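Local coordinates for protein yeast glycogen phosphorylase (PDB 1YGP) that belongs to the carbohydrate phosphorylase family, has the GT-B fold and binds pyridoxal-5'-phosphate as a dimeric glycogen phosphorylase, at residues Thr93-Glu105 and Arg352-Asn366. Sequence-based numbering, arbitrary orientation.
Sequences TRDPKRVYYLSLE and RPWTEFPDQVAIQLN
Strands 98-102 and 361-366 pair in parallel register, with bridges from R98 with V361 to L102 with L365, as neighbours in the mixed sheet of one lobe of the GT-B fold. Strand 184-189 lies beyond the first strand and strand 400-404 beyond the second. Six backbone hydrogen bonds form the ladder. It starts with R98 N to Q360 O (2.9 Å) and runs through A362 N to R98 O, Y100 N to A362 O, Q364 N to Y100 O and L102 N to Q364 O. The last bond joins N366 N to L102 O.

Apolar contacts lie on the face that carries Y100, L102, V361 and I363. V361 CG1 meets the Y100 ring at its edge, 3.6 Å from Y100 CD2. I363 CG2 touches L102 CD2 at 3.8 Å. I343 of helix 322-350 touches Y100, and R346 NH1 is hydrogen-bonded to Y100 OH. On the other face, Y101 CD1 lies 4.0 Å from Q364 CB; Q364 OE1 accepts a hydrogen bond from W873 NE1.

The polar contacts gather at the two ends. At the start, D95 OD1 forms a salt bridge with R352 NH1 (2.8 Å), the carboxylate and guanidinium planes 71° apart. R352 NE also forms a salt bridge with E356 OE1, its hydrogen bond weak. K97 CG is anti to the backbone N (chi1 -175°), and the straight chain beyond carries K97 NZ to a weak hydrogen bond with P358 O; its stronger partner is W873 O.

At the far end, N366 OD1 is hydrogen-bonded to H405 NE2. N366 ND2 donates to S103 OG (3.1 Å), which lies in the amide plane, and S103 OG in turn donates to E105 O at 2.8 Å.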
loop_
_atom_site.group_PDB
_atom_site.type_symbol
_atom_site.label_atom_id
_atom_site.label_comp_id
_atom_site.label_asym_id
_atom_site.label_seq_id
_atom_site.Cartn_x
_atom_site.Cartn_y
_atom_site.Cartn_z
ATOM N N THR A 93 31.316 -3.800 -12.258
ATOM C CA THR A 93 32.733 -4.076 -12.303
ATOM C C THR A 93 33.198 -4.404 -13.707
ATOM O O THR A 93 34.323 -4.050 -14.049
ATOM C CB THR A 93 32.997 -5.231 -11.324
ATOM O OG1 THR A 93 32.928 -4.629 -10.030
ATOM C CG2 THR A 93 34.295 -5.973 -11.549
ATOM N N ARG A 94 32.385 -5.050 -14.541
ATOM C CA ARG A 94 32.852 -5.454 -15.848
ATOM C C ARG A 94 32.416 -4.549 -16.978
ATOM O O ARG A 94 32.842 -4.739 -18.109
ATOM C CB ARG A 94 32.396 -6.873 -16.167
ATOM C CG ARG A 94 33.022 -7.963 -15.303
ATOM C CD ARG A 94 32.811 -9.298 -16.021
ATOM N NE ARG A 94 33.048 -10.474 -15.184
ATOM C CZ ARG A 94 32.707 -11.714 -15.584
ATOM N NH1 ARG A 94 32.139 -11.944 -16.778
ATOM N NH2 ARG A 94 32.891 -12.746 -14.759
ATOM N N ASP A 95 31.585 -3.557 -16.725
ATOM C CA ASP A 95 31.051 -2.641 -17.727
ATOM C C ASP A 95 30.754 -3.142 -19.153
ATOM O O ASP A 95 31.289 -2.610 -20.135
ATOM C CB ASP A 95 31.988 -1.473 -17.802
ATOM C CG ASP A 95 31.218 -0.173 -17.869
ATOM O OD1 ASP A 95 30.414 0.032 -18.778
ATOM O OD2 ASP A 95 31.467 0.659 -17.002
ATOM N N PRO A 96 29.941 -4.191 -19.353
ATOM C CA PRO A 96 29.649 -4.697 -20.678
ATOM C C PRO A 96 28.610 -3.813 -21.355
ATOM O O PRO A 96 28.005 -2.962 -20.696
ATOM C CB PRO A 96 29.223 -6.098 -20.359
ATOM C CG PRO A 96 28.426 -5.958 -19.101
ATOM C CD PRO A 96 29.245 -4.961 -18.324
ATOM N N LYS A 97 28.356 -3.980 -22.652
ATOM C CA LYS A 97 27.269 -3.238 -23.277
ATOM C C LYS A 97 25.986 -3.837 -22.680
ATOM O O LYS A 97 25.907 -5.058 -22.475
ATOM C CB LYS A 97 27.280 -3.439 -24.788
ATOM C CG LYS A 97 26.250 -2.597 -25.506
ATOM C CD LYS A 97 26.295 -2.781 -26.999
ATOM C CE LYS A 97 25.433 -1.670 -27.556
ATOM N NZ LYS A 97 25.341 -1.740 -28.996
ATOM N N ARG A 98 24.999 -3.006 -22.385
ATOM C CA ARG A 98 23.782 -3.438 -21.742
ATOM C C ARG A 98 22.621 -3.188 -22.673
ATOM O O ARG A 98 22.640 -2.302 -23.538
ATOM C CB ARG A 98 23.533 -2.667 -20.452
ATOM C CG ARG A 98 24.591 -2.861 -19.392
ATOM C CD ARG A 98 24.103 -2.367 -18.040
ATOM N NE ARG A 98 25.251 -2.205 -17.163
ATOM C CZ ARG A 98 25.229 -2.441 -15.857
ATOM N NH1 ARG A 98 24.137 -2.865 -15.216
ATOM N NH2 ARG A 98 26.343 -2.211 -15.170
ATOM N N VAL A 99 21.581 -3.973 -22.446
ATOM C CA VAL A 99 20.372 -3.939 -23.243
ATOM C C VAL A 99 19.281 -3.359 -22.352
ATOM O O VAL A 99 19.183 -3.771 -21.196
ATOM C CB VAL A 99 19.997 -5.353 -23.654
ATOM C CG1 VAL A 99 18.761 -5.309 -24.520
ATOM C CG2 VAL A 99 21.151 -5.998 -24.368
ATOM N N TYR A 100 18.452 -2.428 -22.786
ATOM C CA TYR A 100 17.370 -1.929 -21.974
ATOM C C TYR A 100 16.190 -2.228 -22.880
ATOM O O TYR A 100 16.185 -1.954 -24.092
ATOM C CB TYR A 100 17.562 -0.439 -21.714
ATOM C CG TYR A 100 18.688 -0.195 -20.718
ATOM C CD1 TYR A 100 18.564 -0.575 -19.377
ATOM C CD2 TYR A 100 19.856 0.434 -21.140
ATOM C CE1 TYR A 100 19.597 -0.321 -18.468
ATOM C CE2 TYR A 100 20.891 0.692 -20.243
ATOM C CZ TYR A 100 20.760 0.315 -18.907
ATOM O OH TYR A 100 21.795 0.584 -18.018
ATOM N N TYR A 101 15.223 -2.920 -22.306
ATOM C CA TYR A 101 14.083 -3.403 -23.040
ATOM C C TYR A 101 12.919 -2.552 -22.546
ATOM O O TYR A 101 12.452 -2.733 -21.408
ATOM C CB TYR A 101 13.917 -4.910 -22.716
ATOM C CG TYR A 101 12.959 -5.591 -23.679
ATOM C CD1 TYR A 101 13.437 -6.078 -24.902
ATOM C CD2 TYR A 101 11.596 -5.640 -23.387
ATOM C CE1 TYR A 101 12.547 -6.597 -25.843
ATOM C CE2 TYR A 101 10.706 -6.154 -24.322
ATOM C CZ TYR A 101 11.184 -6.620 -25.544
ATOM O OH TYR A 101 10.280 -7.045 -26.491
ATOM N N LEU A 102 12.430 -1.593 -23.325
ATOM C CA LEU A 102 11.319 -0.791 -22.860
ATOM C C LEU A 102 10.023 -1.387 -23.359
ATOM O O LEU A 102 9.842 -1.617 -24.559
ATOM C CB LEU A 102 11.502 0.636 -23.353
ATOM C CG LEU A 102 12.281 1.602 -22.448
ATOM C CD1 LEU A 102 13.554 0.974 -21.894
ATOM C CD2 LEU A 102 12.623 2.812 -23.264
ATOM N N SER A 103 9.113 -1.716 -22.462
ATOM C CA SER A 103 7.849 -2.277 -22.868
ATOM C C SER A 103 6.775 -1.677 -21.973
ATOM O O SER A 103 6.946 -1.460 -20.763
ATOM C CB SER A 103 7.857 -3.766 -22.698
ATOM O OG SER A 103 6.639 -4.294 -23.201
ATOM N N LEU A 104 5.640 -1.381 -22.602
ATOM C CA LEU A 104 4.508 -0.814 -21.880
ATOM C C LEU A 104 3.779 -1.860 -21.059
ATOM O O LEU A 104 2.979 -1.509 -20.199
ATOM C CB LEU A 104 3.502 -0.185 -22.842
ATOM C CG LEU A 104 2.526 0.806 -22.274
ATOM C CD1 LEU A 104 3.256 1.913 -21.546
ATOM C CD2 LEU A 104 1.719 1.380 -23.415
ATOM N N GLU A 105 3.998 -3.141 -21.317
ATOM C CA GLU A 105 3.336 -4.145 -20.532
ATOM C C GLU A 105 4.242 -5.352 -20.449
ATOM O O GLU A 105 4.948 -5.661 -21.412
ATOM C CB GLU A 105 2.009 -4.487 -21.176
ATOM C CG GLU A 105 2.024 -4.799 -22.659
ATOM C CD GLU A 105 0.679 -5.289 -23.140
ATOM O OE1 GLU A 105 0.308 -6.404 -22.802
ATOM O OE2 GLU A 105 0.000 -4.570 -23.858
ATOM N N ARG A 352 32.710 7.575 -18.945
ATOM C CA ARG A 352 33.066 7.375 -20.340
ATOM C C ARG A 352 32.545 8.551 -21.153
ATOM O O ARG A 352 31.549 9.182 -20.776
ATOM C CB ARG A 352 32.446 6.110 -20.887
ATOM C CG ARG A 352 33.098 4.841 -20.401
ATOM C CD ARG A 352 32.402 3.730 -21.158
ATOM N NE ARG A 352 33.333 2.705 -21.605
ATOM C CZ ARG A 352 33.430 1.539 -20.973
ATOM N NH1 ARG A 352 32.695 1.257 -19.915
ATOM N NH2 ARG A 352 34.254 0.610 -21.423
ATOM N N PRO A 353 33.187 8.910 -22.262
ATOM C CA PRO A 353 32.778 10.004 -23.117
ATOM C C PRO A 353 31.428 9.736 -23.759
ATOM O O PRO A 353 31.204 8.601 -24.179
ATOM C CB PRO A 353 33.879 10.104 -24.126
ATOM C CG PRO A 353 35.049 9.482 -23.437
ATOM C CD PRO A 353 34.406 8.306 -22.759
ATOM N N TRP A 354 30.548 10.726 -23.942
ATOM C CA TRP A 354 29.291 10.535 -24.652
ATOM C C TRP A 354 29.431 9.841 -25.982
ATOM O O TRP A 354 28.546 9.072 -26.341
ATOM C CB TRP A 354 28.581 11.855 -24.914
ATOM C CG TRP A 354 27.918 12.338 -23.641
ATOM C CD1 TRP A 354 28.359 13.470 -23.023
ATOM C CD2 TRP A 354 26.915 11.702 -22.946
ATOM N NE1 TRP A 354 27.656 13.552 -21.925
ATOM C CE2 TRP A 354 26.794 12.532 -21.834
ATOM C CE3 TRP A 354 26.106 10.574 -23.064
ATOM C CZ2 TRP A 354 25.879 12.258 -20.826
ATOM C CZ3 TRP A 354 25.187 10.298 -22.057
ATOM C CH2 TRP A 354 25.074 11.130 -20.948
ATOM N N THR A 355 30.537 10.006 -26.705
ATOM C CA THR A 355 30.706 9.335 -27.983
ATOM C C THR A 355 30.748 7.822 -27.887
ATOM O O THR A 355 30.607 7.158 -28.908
ATOM C CB THR A 355 31.980 9.863 -28.661
ATOM O OG1 THR A 355 32.966 10.170 -27.667
ATOM C CG2 THR A 355 31.642 11.115 -29.474
ATOM N N GLU A 356 30.912 7.255 -26.686
ATOM C CA GLU A 356 30.875 5.817 -26.518
ATOM C C GLU A 356 29.523 5.273 -26.083
ATOM O O GLU A 356 29.350 4.046 -25.996
ATOM C CB GLU A 356 31.862 5.365 -25.500
ATOM C CG GLU A 356 33.260 5.778 -25.842
ATOM C CD GLU A 356 34.262 5.029 -25.000
ATOM O OE1 GLU A 356 34.145 5.028 -23.773
ATOM O OE2 GLU A 356 35.162 4.443 -25.593
ATOM N N PHE A 357 28.527 6.141 -25.838
ATOM C CA PHE A 357 27.187 5.713 -25.466
ATOM C C PHE A 357 26.691 4.614 -26.398
ATOM O O PHE A 357 26.432 3.547 -25.830
ATOM C CB PHE A 357 26.194 6.899 -25.493
ATOM C CG PHE A 357 24.946 6.657 -24.657
ATOM C CD1 PHE A 357 25.037 6.637 -23.256
ATOM C CD2 PHE A 357 23.711 6.460 -25.273
ATOM C CE1 PHE A 357 23.898 6.425 -22.472
ATOM C CE2 PHE A 357 22.581 6.250 -24.474
ATOM C CZ PHE A 357 22.666 6.232 -23.081
ATOM N N PRO A 358 26.654 4.668 -27.750
ATOM C CA PRO A 358 26.193 3.568 -28.592
ATOM C C PRO A 358 26.980 2.288 -28.375
ATOM O O PRO A 358 26.472 1.187 -28.541
ATOM C CB PRO A 358 26.328 4.074 -29.984
ATOM C CG PRO A 358 26.222 5.554 -29.813
ATOM C CD PRO A 358 27.112 5.752 -28.607
ATOM N N ASP A 359 28.237 2.372 -27.961
ATOM C CA ASP A 359 29.003 1.159 -27.751
ATOM C C ASP A 359 28.630 0.510 -26.424
ATOM O O ASP A 359 28.953 -0.651 -26.182
ATOM C CB ASP A 359 30.494 1.506 -27.800
ATOM C CG ASP A 359 30.899 2.171 -29.112
ATOM O OD1 ASP A 359 30.677 1.576 -30.169
ATOM O OD2 ASP A 359 31.424 3.289 -29.082
ATOM N N GLN A 360 27.980 1.242 -25.526
ATOM C CA GLN A 360 27.599 0.705 -24.237
ATOM C C GLN A 360 26.099 0.532 -24.018
ATOM O O GLN A 360 25.716 -0.302 -23.204
ATOM C CB GLN A 360 28.155 1.600 -23.135
ATOM C CG GLN A 360 29.667 1.715 -23.108
ATOM C CD GLN A 360 30.377 0.401 -22.809
ATOM O OE1 GLN A 360 30.207 -0.183 -21.747
ATOM N NE2 GLN A 360 31.210 -0.130 -23.699
ATOM N N VAL A 361 25.176 1.221 -24.671
ATOM C CA VAL A 361 23.771 1.065 -24.354
ATOM C C VAL A 361 23.018 0.583 -25.577
ATOM O O VAL A 361 23.204 1.172 -26.636
ATOM C CB VAL A 361 23.197 2.420 -23.894
ATOM C CG1 VAL A 361 21.727 2.296 -23.559
ATOM C CG2 VAL A 361 23.901 2.877 -22.651
ATOM N N ALA A 362 22.154 -0.428 -25.489
ATOM C CA ALA A 362 21.297 -0.837 -26.604
ATOM C C ALA A 362 19.861 -0.664 -26.104
ATOM O O ALA A 362 19.537 -1.297 -25.100
ATOM C CB ALA A 362 21.529 -2.298 -26.925
ATOM N N ILE A 363 18.955 0.154 -26.635
ATOM C CA ILE A 363 17.608 0.269 -26.084
ATOM C C ILE A 363 16.640 -0.265 -27.128
ATOM O O ILE A 363 16.626 0.209 -28.280
ATOM C CB ILE A 363 17.230 1.761 -25.737
ATOM C CG1 ILE A 363 18.294 2.441 -24.860
ATOM C CG2 ILE A 363 15.877 1.752 -25.000
ATOM C CD1 ILE A 363 17.971 3.891 -24.421
ATOM N N GLN A 364 15.811 -1.244 -26.762
ATOM C CA GLN A 364 14.866 -1.824 -27.706
ATOM C C GLN A 364 13.468 -1.255 -27.524
ATOM O O GLN A 364 12.924 -1.253 -26.420
ATOM C CB GLN A 364 14.828 -3.329 -27.522
ATOM C CG GLN A 364 14.122 -4.041 -28.660
ATOM C CD GLN A 364 14.812 -3.885 -30.007
ATOM O OE1 GLN A 364 15.990 -4.163 -30.175
ATOM N NE2 GLN A 364 14.136 -3.454 -31.049
ATOM N N LEU A 365 12.833 -0.774 -28.570
ATOM C CA LEU A 365 11.526 -0.205 -28.416
ATOM C C LEU A 365 10.597 -1.339 -28.748
ATOM O O LEU A 365 10.522 -1.786 -29.908
ATOM C CB LEU A 365 11.319 0.945 -29.384
ATOM C CG LEU A 365 12.316 2.106 -29.431
ATOM C CD1 LEU A 365 11.558 3.244 -30.068
ATOM C CD2 LEU A 365 12.806 2.577 -28.060
ATOM N N ASN A 366 9.946 -1.905 -27.733
ATOM C CA ASN A 366 8.999 -2.954 -28.033
ATOM C C ASN A 366 7.708 -2.255 -28.442
ATOM O O ASN A 366 6.934 -1.773 -27.614
ATOM C CB ASN A 366 8.808 -3.823 -26.810
ATOM C CG ASN A 366 7.845 -4.967 -27.097
ATOM O OD1 ASN A 366 7.756 -5.488 -28.217
ATOM N ND2 ASN A 366 7.052 -5.381 -26.114
#